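Local coordinates for BDI_3064 protein (Parabacteroides distasonis ATCC 8503, PDB 5Z06) that hydrolyses linear beta-1,2-glucan and beta-1,2-glucooligosaccharides of four or more units, releasing sophorose from the non-reducing end in the periplasm, at residues Asn52-Tyr58 against Glu169-Asp175; Arg203-Trp209 against Asn242-Leu248; Thr323-Phe328 against Glu394-Leu398. All coordinates share one frame; numbering follows the deposited sequence.

Contact 1. Residues Asn52-Tyr58 against Glu169-Asp175; sequences NSLELTY and EYTIYLD. With CA (calcium ion), chain C.
Thr57 and Thr171 face each other hydroxyl to hydroxyl in a non-hydrogen-bonded pair of an antiparallel β-sheet. The segments 53-58 and 169-175 of the two strands approach to 4.6 Å between axes, with N-to-C directions 163° apart. Thr171 OG1 donates to Thr57 OG1, although the modelled separation is so short that its exact value is doubtful. Thr57 OG1 in turn donates along its own strand to Glu55 OE2 at 2.5 Å, meeting that oxygen on its anti side. Because CG of Glu55 stands anti to the backbone N (chi1 -166°) and the chain continues extended, this side chain runs beside Tyr173 in the same direction, with Glu55 CG 3.8 Å from Tyr173 CE1. Lys34 forms a salt bridge to Glu55 OE1, so both carboxylate oxygens are engaged. A leucine at Glu55 would probably cost Lys34 this carboxylate partner and leave the Thr57 hydroxyl without the acceptor along its own strand, with only Thr171 of the partners described here.

The other face, with Leu54, Leu56, Tyr58, Tyr170, Ile172 and Leu174, is largely apolar. Leu56 CD2 lies 3.6 Å from Ile172 CD1. Next along, Tyr170 sets its CB over one face of the Tyr58 ring, 3.9 Å from Tyr58 CZ, and the two rings form an oblique pair inclined at 49°. Their hydroxyls diverge, Tyr58 OH bonding to Ala101 O and Tyr170 OH to Asp166. Reciprocal backbone hydrogen bonds join Leu54 to Leu174, Leu56 to Ile172 and Tyr58 to Tyr170. The pairing also brings together two ligands of a calcium site to which Glu12, Asn13 and Thr49 also contribute: Asn52 O binds the calcium ion at 2.4 Å, while Asp175 chelates it through both carboxylate oxygens, OD1 at 2.5 Å and OD2 at 2.6 Å.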
# COMPACT_ATOMS: atom_id res chain seq x y z
N ASN A 52 10.75 13.59 -13.01
CA ASN A 52 9.92 14.43 -13.82
C ASN A 52 9.46 15.66 -13.10
O ASN A 52 9.67 15.85 -11.89
CB ASN A 52 8.75 13.60 -14.38
CG ASN A 52 7.96 12.90 -13.30
OD1 ASN A 52 7.53 13.52 -12.34
ND2 ASN A 52 7.76 11.60 -13.45
N SER A 53 8.82 16.52 -13.87
CA SER A 53 8.23 17.72 -13.37
C SER A 53 6.90 17.88 -14.05
O SER A 53 6.56 17.11 -14.96
CB SER A 53 9.13 18.90 -13.68
OG SER A 53 9.30 19.04 -15.08
N LEU A 54 6.15 18.89 -13.62
CA LEU A 54 4.89 19.21 -14.21
C LEU A 54 5.09 20.30 -15.24
O LEU A 54 5.81 21.28 -15.00
CB LEU A 54 3.90 19.66 -13.15
CG LEU A 54 3.50 18.58 -12.16
CD1 LEU A 54 2.62 19.18 -11.08
CD2 LEU A 54 2.73 17.48 -12.86
N GLU A 55 4.44 20.10 -16.39
CA GLU A 55 4.54 21.04 -17.47
C GLU A 55 3.37 21.97 -17.37
O GLU A 55 2.23 21.55 -17.32
CB GLU A 55 4.50 20.33 -18.82
CG GLU A 55 4.94 21.24 -19.96
CD GLU A 55 4.53 20.75 -21.32
OE1 GLU A 55 4.30 19.54 -21.48
OE2 GLU A 55 4.43 21.59 -22.25
N LEU A 56 3.68 23.26 -17.35
CA LEU A 56 2.65 24.26 -17.33
C LEU A 56 2.80 25.08 -18.60
O LEU A 56 3.57 26.04 -18.65
CB LEU A 56 2.77 25.09 -16.05
CG LEU A 56 1.53 25.94 -15.78
CD1 LEU A 56 0.44 25.09 -15.17
CD2 LEU A 56 1.85 27.12 -14.88
N THR A 57 2.10 24.66 -19.65
CA THR A 57 2.17 25.34 -20.95
C THR A 57 0.83 25.97 -21.18
O THR A 57 -0.21 25.29 -21.16
CB THR A 57 2.58 24.39 -22.08
OG1 THR A 57 3.95 24.06 -21.90
CG2 THR A 57 2.41 25.04 -23.47
N TYR A 58 0.85 27.28 -21.35
CA TYR A 58 -0.38 28.06 -21.40
C TYR A 58 -0.30 29.24 -22.34
O TYR A 58 0.77 29.73 -22.67
CB TYR A 58 -0.76 28.55 -20.00
CG TYR A 58 0.29 29.43 -19.37
CD1 TYR A 58 1.37 28.88 -18.67
CD2 TYR A 58 0.24 30.83 -19.52
CE1 TYR A 58 2.34 29.69 -18.09
CE2 TYR A 58 1.23 31.66 -18.96
CZ TYR A 58 2.27 31.08 -18.26
OH TYR A 58 3.25 31.88 -17.71
N GLU A 169 2.30 31.96 -25.93
CA GLU A 169 2.48 30.64 -25.39
C GLU A 169 3.74 30.62 -24.57
O GLU A 169 4.80 31.02 -25.05
CB GLU A 169 2.58 29.60 -26.48
CG GLU A 169 2.49 28.18 -25.94
CD GLU A 169 2.59 27.14 -27.02
OE1 GLU A 169 2.03 27.37 -28.11
OE2 GLU A 169 3.22 26.11 -26.77
N TYR A 170 3.62 30.16 -23.33
CA TYR A 170 4.77 29.98 -22.46
C TYR A 170 4.69 28.57 -21.94
O TYR A 170 3.62 28.01 -21.78
CB TYR A 170 4.75 30.95 -21.28
CG TYR A 170 4.78 32.39 -21.71
CD1 TYR A 170 5.94 32.94 -22.21
CD2 TYR A 170 3.64 33.19 -21.63
CE1 TYR A 170 5.98 34.26 -22.62
CE2 TYR A 170 3.67 34.51 -22.03
CZ TYR A 170 4.84 35.04 -22.53
OH TYR A 170 4.88 36.35 -22.93
N THR A 171 5.86 28.00 -21.71
CA THR A 171 5.98 26.72 -21.07
C THR A 171 6.86 26.99 -19.88
O THR A 171 8.01 27.42 -20.05
CB THR A 171 6.64 25.69 -21.97
OG1 THR A 171 5.72 25.30 -22.98
CG2 THR A 171 7.04 24.45 -21.18
N ILE A 172 6.32 26.74 -18.70
CA ILE A 172 7.16 26.64 -17.51
C ILE A 172 7.02 25.24 -16.93
O ILE A 172 6.00 24.57 -17.12
CB ILE A 172 6.87 27.77 -16.49
CG1 ILE A 172 5.51 27.60 -15.84
CG2 ILE A 172 7.00 29.13 -17.20
CD1 ILE A 172 5.15 28.67 -14.83
N TYR A 173 8.05 24.81 -16.23
CA TYR A 173 8.02 23.57 -15.53
C TYR A 173 8.01 23.83 -14.04
O TYR A 173 8.71 24.72 -13.56
CB TYR A 173 9.22 22.73 -15.92
CG TYR A 173 9.31 22.54 -17.40
CD1 TYR A 173 8.63 21.51 -18.03
CD2 TYR A 173 10.08 23.40 -18.18
CE1 TYR A 173 8.73 21.32 -19.40
CE2 TYR A 173 10.17 23.22 -19.55
CZ TYR A 173 9.50 22.18 -20.15
OH TYR A 173 9.58 22.01 -21.50
N LEU A 174 7.20 23.06 -13.33
CA LEU A 174 7.06 23.16 -11.89
C LEU A 174 7.43 21.81 -11.32
O LEU A 174 6.94 20.78 -11.77
CB LEU A 174 5.63 23.51 -11.51
CG LEU A 174 5.04 24.68 -12.29
CD1 LEU A 174 3.58 24.82 -11.87
CD2 LEU A 174 5.80 25.97 -12.04
N ASP A 175 8.32 21.84 -10.35
CA ASP A 175 8.73 20.67 -9.64
C ASP A 175 8.84 21.00 -8.14
O ASP A 175 8.93 22.16 -7.74
CB ASP A 175 10.09 20.21 -10.20
CG ASP A 175 10.32 18.74 -10.00
OD1 ASP A 175 9.42 18.05 -9.48
OD2 ASP A 175 11.40 18.25 -10.36
CA CA C . 10.57 15.88 -9.69

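Contact 2. Residues Arg203-Trp209 against Asn242-Leu248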
# COMPACT_ATOMS: atom_id res chain seq x y z
N ARG A 203 14.26 -6.78 -15.55
CA ARG A 203 13.90 -5.46 -16.04
C ARG A 203 14.31 -4.36 -15.10
O ARG A 203 14.09 -3.17 -15.38
CB ARG A 203 12.39 -5.40 -16.25
CG ARG A 203 11.85 -6.54 -17.08
CD ARG A 203 12.43 -6.51 -18.47
NE ARG A 203 11.86 -7.58 -19.27
CZ ARG A 203 11.64 -7.51 -20.57
NH1 ARG A 203 11.94 -6.41 -21.25
NH2 ARG A 203 11.12 -8.55 -21.21
N HIS A 204 14.93 -4.73 -13.98
CA HIS A 204 15.27 -3.73 -13.01
C HIS A 204 16.45 -4.10 -12.19
O HIS A 204 16.82 -5.27 -12.14
CB HIS A 204 14.08 -3.43 -12.11
CG HIS A 204 13.95 -4.37 -10.98
ND1 HIS A 204 13.44 -5.64 -11.14
CD2 HIS A 204 14.28 -4.25 -9.68
CE1 HIS A 204 13.46 -6.25 -9.97
NE2 HIS A 204 13.97 -5.43 -9.07
N ILE A 205 17.03 -3.07 -11.58
CA ILE A 205 18.09 -3.21 -10.63
C ILE A 205 17.63 -2.55 -9.35
O ILE A 205 17.16 -1.43 -9.34
CB ILE A 205 19.40 -2.58 -11.11
CG1 ILE A 205 19.79 -3.22 -12.43
CG2 ILE A 205 20.48 -2.74 -10.03
CD1 ILE A 205 20.98 -2.60 -13.12
N ASP A 206 17.78 -3.29 -8.26
CA ASP A 206 17.49 -2.78 -6.94
C ASP A 206 18.78 -2.38 -6.31
O ASP A 206 19.72 -3.18 -6.25
CB ASP A 206 16.85 -3.87 -6.09
CG ASP A 206 15.40 -4.07 -6.42
OD1 ASP A 206 14.74 -3.04 -6.65
OD2 ASP A 206 14.94 -5.24 -6.42
N ILE A 207 18.84 -1.15 -5.82
CA ILE A 207 19.94 -0.75 -4.97
C ILE A 207 19.40 -0.50 -3.58
O ILE A 207 18.23 -0.20 -3.39
CB ILE A 207 20.75 0.45 -5.54
CG1 ILE A 207 19.95 1.75 -5.51
CG2 ILE A 207 21.25 0.10 -6.95
CD1 ILE A 207 20.71 2.96 -6.06
N LYS A 208 20.30 -0.65 -2.61
CA LYS A 208 19.99 -0.52 -1.21
C LYS A 208 21.20 0.10 -0.54
O LYS A 208 22.36 -0.21 -0.89
CB LYS A 208 19.71 -1.89 -0.58
CG LYS A 208 19.07 -1.78 0.81
CD LYS A 208 19.11 -3.08 1.61
CE LYS A 208 18.49 -2.91 3.00
NZ LYS A 208 19.21 -1.96 3.90
N TRP A 209 20.92 0.94 0.44
CA TRP A 209 21.95 1.63 1.18
C TRP A 209 21.58 1.69 2.67
O TRP A 209 20.44 1.40 3.04
CB TRP A 209 22.17 3.01 0.57
CG TRP A 209 20.94 3.89 0.57
CD1 TRP A 209 20.48 4.62 1.61
CD2 TRP A 209 20.02 4.11 -0.51
NE1 TRP A 209 19.34 5.30 1.25
CE2 TRP A 209 19.03 5.00 -0.04
CE3 TRP A 209 19.93 3.65 -1.83
CZ2 TRP A 209 17.95 5.44 -0.84
CZ3 TRP A 209 18.87 4.09 -2.63
CH2 TRP A 209 17.90 4.97 -2.13
N ASN A 242 15.24 3.43 2.14
CA ASN A 242 16.68 3.19 1.95
C ASN A 242 16.98 2.26 0.77
O ASN A 242 17.88 1.40 0.81
CB ASN A 242 17.30 2.60 3.21
CG ASN A 242 17.19 3.52 4.40
OD1 ASN A 242 17.31 4.76 4.27
ND2 ASN A 242 16.96 2.94 5.56
N ARG A 243 16.25 2.49 -0.31
CA ARG A 243 16.16 1.53 -1.35
C ARG A 243 15.69 2.21 -2.58
O ARG A 243 14.85 3.09 -2.50
CB ARG A 243 15.11 0.51 -0.95
CG ARG A 243 15.56 -0.84 -1.30
CD ARG A 243 14.47 -1.87 -1.06
NE ARG A 243 15.13 -2.96 -0.39
CZ ARG A 243 16.05 -3.74 -0.94
NH1 ARG A 243 16.39 -3.65 -2.22
NH2 ARG A 243 16.59 -4.68 -0.20
N TYR A 244 16.21 1.81 -3.73
CA TYR A 244 15.72 2.35 -4.98
C TYR A 244 15.63 1.26 -6.02
O TYR A 244 16.56 0.45 -6.16
CB TYR A 244 16.61 3.50 -5.45
CG TYR A 244 16.26 3.91 -6.84
CD1 TYR A 244 15.01 4.45 -7.13
CD2 TYR A 244 17.15 3.72 -7.89
CE1 TYR A 244 14.65 4.81 -8.41
CE2 TYR A 244 16.82 4.09 -9.18
CZ TYR A 244 15.58 4.63 -9.43
OH TYR A 244 15.28 4.97 -10.71
N THR A 245 14.50 1.24 -6.72
CA THR A 245 14.22 0.30 -7.75
C THR A 245 14.31 1.01 -9.09
O THR A 245 13.47 1.85 -9.42
CB THR A 245 12.85 -0.34 -7.52
OG1 THR A 245 12.94 -1.22 -6.39
CG2 THR A 245 12.40 -1.12 -8.73
N ASP A 246 15.34 0.67 -9.85
CA ASP A 246 15.55 1.28 -11.12
C ASP A 246 15.01 0.36 -12.17
O ASP A 246 15.65 -0.64 -12.51
CB ASP A 246 17.02 1.54 -11.39
CG ASP A 246 17.23 2.50 -12.54
OD1 ASP A 246 16.45 3.48 -12.65
OD2 ASP A 246 18.16 2.27 -13.34
N PHE A 247 13.85 0.71 -12.70
CA PHE A 247 13.26 -0.08 -13.73
C PHE A 247 13.85 0.32 -15.08
O PHE A 247 13.46 1.32 -15.65
CB PHE A 247 11.74 0.06 -13.74
CG PHE A 247 11.09 -1.00 -14.55
CD1 PHE A 247 10.88 -0.83 -15.91
CD2 PHE A 247 10.75 -2.20 -13.97
CE1 PHE A 247 10.29 -1.82 -16.67
CE2 PHE A 247 10.18 -3.21 -14.72
CZ PHE A 247 9.94 -3.02 -16.07
N LEU A 248 14.79 -0.47 -15.58
CA LEU A 248 15.42 -0.22 -16.88
C LEU A 248 14.53 -0.66 -18.02
O LEU A 248 14.60 -0.10 -19.10
CB LEU A 248 16.76 -0.97 -17.00
CG LEU A 248 17.76 -0.52 -15.95
CD1 LEU A 248 18.89 -1.53 -15.82
CD2 LEU A 248 18.29 0.86 -16.29
O HOH W 1 15.44 -1.70 -4.31
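Arg203 sets its carbonyl O over the centre of one face of the Phe247 ring, and its CB lies 3.4 Å from Phe247 CZ. The side chain of His204, on the same face of the sheet as Phe247, donates from NE2 to Asp206 OD2 in the plane of its ring, while ND1 pairs with Tyr635. Ile205 exchanges backbone hydrogen bonds with Asp246 and touches Leu248, CD1 to CD1 at 3.6 Å. Asp206 OD1 accepts from Thr245 OG1 at 2.6 Å, nearly along its C-O axis; a water that takes a bond from Arg243 NH1 lies 2.8 Å from the same Asp206 OD1. Ile207 pairs reciprocally with Tyr244. Lys208 passes its CG over one face of the Arg243 guanidinium, whose NE is held by Glu301. Trp209 lies flat over the Asn242-Arg243 peptide, Asn242 C being 3.5 Å above the ring plane, and Tyr244 CB meets the indole at its edge.

Strands 194-200, 204-210 and 243-247 form a three-stranded sheet whose Ile207 and Tyr244 pack on Ile222 of a four-stranded one, a topology consistent with a fibronectin type III sandwich; on the other face, Arg297 and Tyr635 of helices 284-297 and 624-636 reach Asp206 and His204.

Contact 3. Residues Thr323-Phe328 against Glu394-Leu398; sequences TGASGF and ETSFL
Gly324 and Gly327 bring helix 323-328 close against helix 394-398, two helices of the helical domain, by family probably an (α/α)6 barrel. The segment axes approach to 6.9 Å and run almost parallel, at 18°.

Backbone packing comes first. The CA of Gly327 lies 3.7 Å from Leu398 CA and makes a CA-H...O contact of 3.4 Å to Phe397 O. A side-chain carbon on Gly327 would run into Phe397 O and Leu398 CA, and one on Gly324 would collide with Glu394 OE1, so Gly327 lets the backbones come this close, while the lack of a side chain at Gly324 leaves room for the Glu394 carboxylate as it is placed here. Beside them, Leu398 CB lies 3.4 Å from Thr323 O.

The apolar contact is aromatic. Phe328 and Phe397 extend in one direction, flank to flank, an oblique pair with planes inclined at 50°. Phe328 CZ sits over one face of the Phe397 ring near its rim, while Phe328 CE1 comes within 3.5 Å of Phe397 CB. Tyr539 meets both rings, and Leu666, Ala669 and Pro670 of helix 665-680 also touch Phe328.

The polar contacts gather at the N-terminal end of helix 323-338. Thr323 OG1 lies 3.3 Å from Glu394 CB but is hydrogen-bonded to the carbonyl oxygens of Ser369 and His370. Glu394 folds back at chi2 (-66°), which turns its carboxylate toward this helix. Its OE2 bonds a glycerol, probably from the crystallisation liquor but consistent with a pocket here. On the other oxygen, a water donates to Glu394 OE1 at 2.6 Å and accepts from Ala325 N at 2.8 Å.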
# COMPACT_ATOMS: atom_id res chain seq x y z
N THR A 323 -1.96 -5.28 12.94
CA THR A 323 -1.80 -6.60 13.48
C THR A 323 -2.18 -7.69 12.51
O THR A 323 -1.54 -8.72 12.49
CB THR A 323 -2.63 -6.75 14.76
OG1 THR A 323 -3.95 -6.31 14.47
CG2 THR A 323 -2.01 -5.89 15.84
N GLY A 324 -3.22 -7.48 11.70
CA GLY A 324 -3.56 -8.47 10.66
C GLY A 324 -2.50 -8.62 9.59
O GLY A 324 -2.08 -9.73 9.27
N ALA A 325 -2.07 -7.49 9.03
CA ALA A 325 -0.97 -7.46 8.09
C ALA A 325 0.28 -8.06 8.69
O ALA A 325 1.11 -8.65 7.99
CB ALA A 325 -0.71 -6.02 7.69
N SER A 326 0.44 -7.88 9.99
CA SER A 326 1.58 -8.42 10.70
C SER A 326 1.56 -9.91 10.74
O SER A 326 2.60 -10.56 10.59
CB SER A 326 1.67 -7.83 12.11
OG SER A 326 2.07 -6.49 12.03
N GLY A 327 0.38 -10.47 10.92
CA GLY A 327 0.20 -11.91 10.82
C GLY A 327 0.56 -12.41 9.43
O GLY A 327 1.25 -13.43 9.27
N PHE A 328 0.11 -11.67 8.41
CA PHE A 328 0.44 -12.05 7.04
C PHE A 328 1.95 -11.99 6.87
O PHE A 328 2.54 -12.88 6.26
CB PHE A 328 -0.21 -11.14 6.02
CG PHE A 328 -1.73 -11.02 6.14
CD1 PHE A 328 -2.49 -11.94 6.84
CD2 PHE A 328 -2.37 -9.97 5.50
CE1 PHE A 328 -3.87 -11.81 6.91
CE2 PHE A 328 -3.75 -9.84 5.58
CZ PHE A 328 -4.50 -10.76 6.29
N GLU A 394 -8.54 -8.97 12.96
CA GLU A 394 -7.12 -8.65 12.87
C GLU A 394 -6.34 -9.58 13.79
O GLU A 394 -5.30 -10.13 13.41
CB GLU A 394 -6.88 -7.18 13.23
CG GLU A 394 -7.56 -6.18 12.30
CD GLU A 394 -7.02 -6.21 10.89
OE1 GLU A 394 -5.86 -6.63 10.71
OE2 GLU A 394 -7.75 -5.82 9.95
N THR A 395 -6.90 -9.79 14.98
CA THR A 395 -6.37 -10.77 15.93
C THR A 395 -6.29 -12.13 15.30
O THR A 395 -5.26 -12.78 15.39
CB THR A 395 -7.22 -10.83 17.22
OG1 THR A 395 -7.10 -9.59 17.89
CG2 THR A 395 -6.72 -11.92 18.18
N SER A 396 -7.36 -12.56 14.64
CA SER A 396 -7.32 -13.86 13.95
C SER A 396 -6.26 -13.93 12.86
O SER A 396 -5.60 -14.96 12.71
CB SER A 396 -8.67 -14.22 13.36
OG SER A 396 -8.99 -13.47 12.22
N PHE A 397 -6.09 -12.84 12.10
CA PHE A 397 -5.06 -12.80 11.06
C PHE A 397 -3.68 -12.87 11.70
O PHE A 397 -2.80 -13.54 11.19
CB PHE A 397 -5.21 -11.56 10.18
CG PHE A 397 -6.49 -11.51 9.36
CD1 PHE A 397 -7.15 -12.66 8.93
CD2 PHE A 397 -7.01 -10.28 8.98
CE1 PHE A 397 -8.32 -12.58 8.18
CE2 PHE A 397 -8.17 -10.18 8.21
CZ PHE A 397 -8.82 -11.33 7.81
N LEU A 398 -3.52 -12.18 12.82
CA LEU A 398 -2.28 -12.18 13.52
C LEU A 398 -1.94 -13.56 13.99
O LEU A 398 -0.82 -14.03 13.78
CB LEU A 398 -2.31 -11.23 14.71
CG LEU A 398 -1.03 -11.32 15.56
CD1 LEU A 398 0.20 -11.01 14.71
CD2 LEU A 398 -1.11 -10.39 16.75
O HOH W 2 -4.01 -5.43 9.36

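Overall arrangement
Following the chain from its N terminus, contact 1 closes first, joining strands separated by 110 residues of strand and loop without a helix. Contact 2 then closes a shorter excursion of 32 residues within the following β-region, probably a fibronectin type III-like sandwich, and contact 3 returns after 65 residues rich in helix. The three lie in series: none nests in or crosses another. Contact 1 belongs to the calcium-bearing β-region and contact 3 to the helix-rich, probably catalytic, region, on opposite sides of the chain's centre, with centres 45 Å apart. Contact 2 lies 28 Å from contact 1 and 29 Å from contact 3, centre to centre, and joins its β-region to helices 284-297 and 624-636.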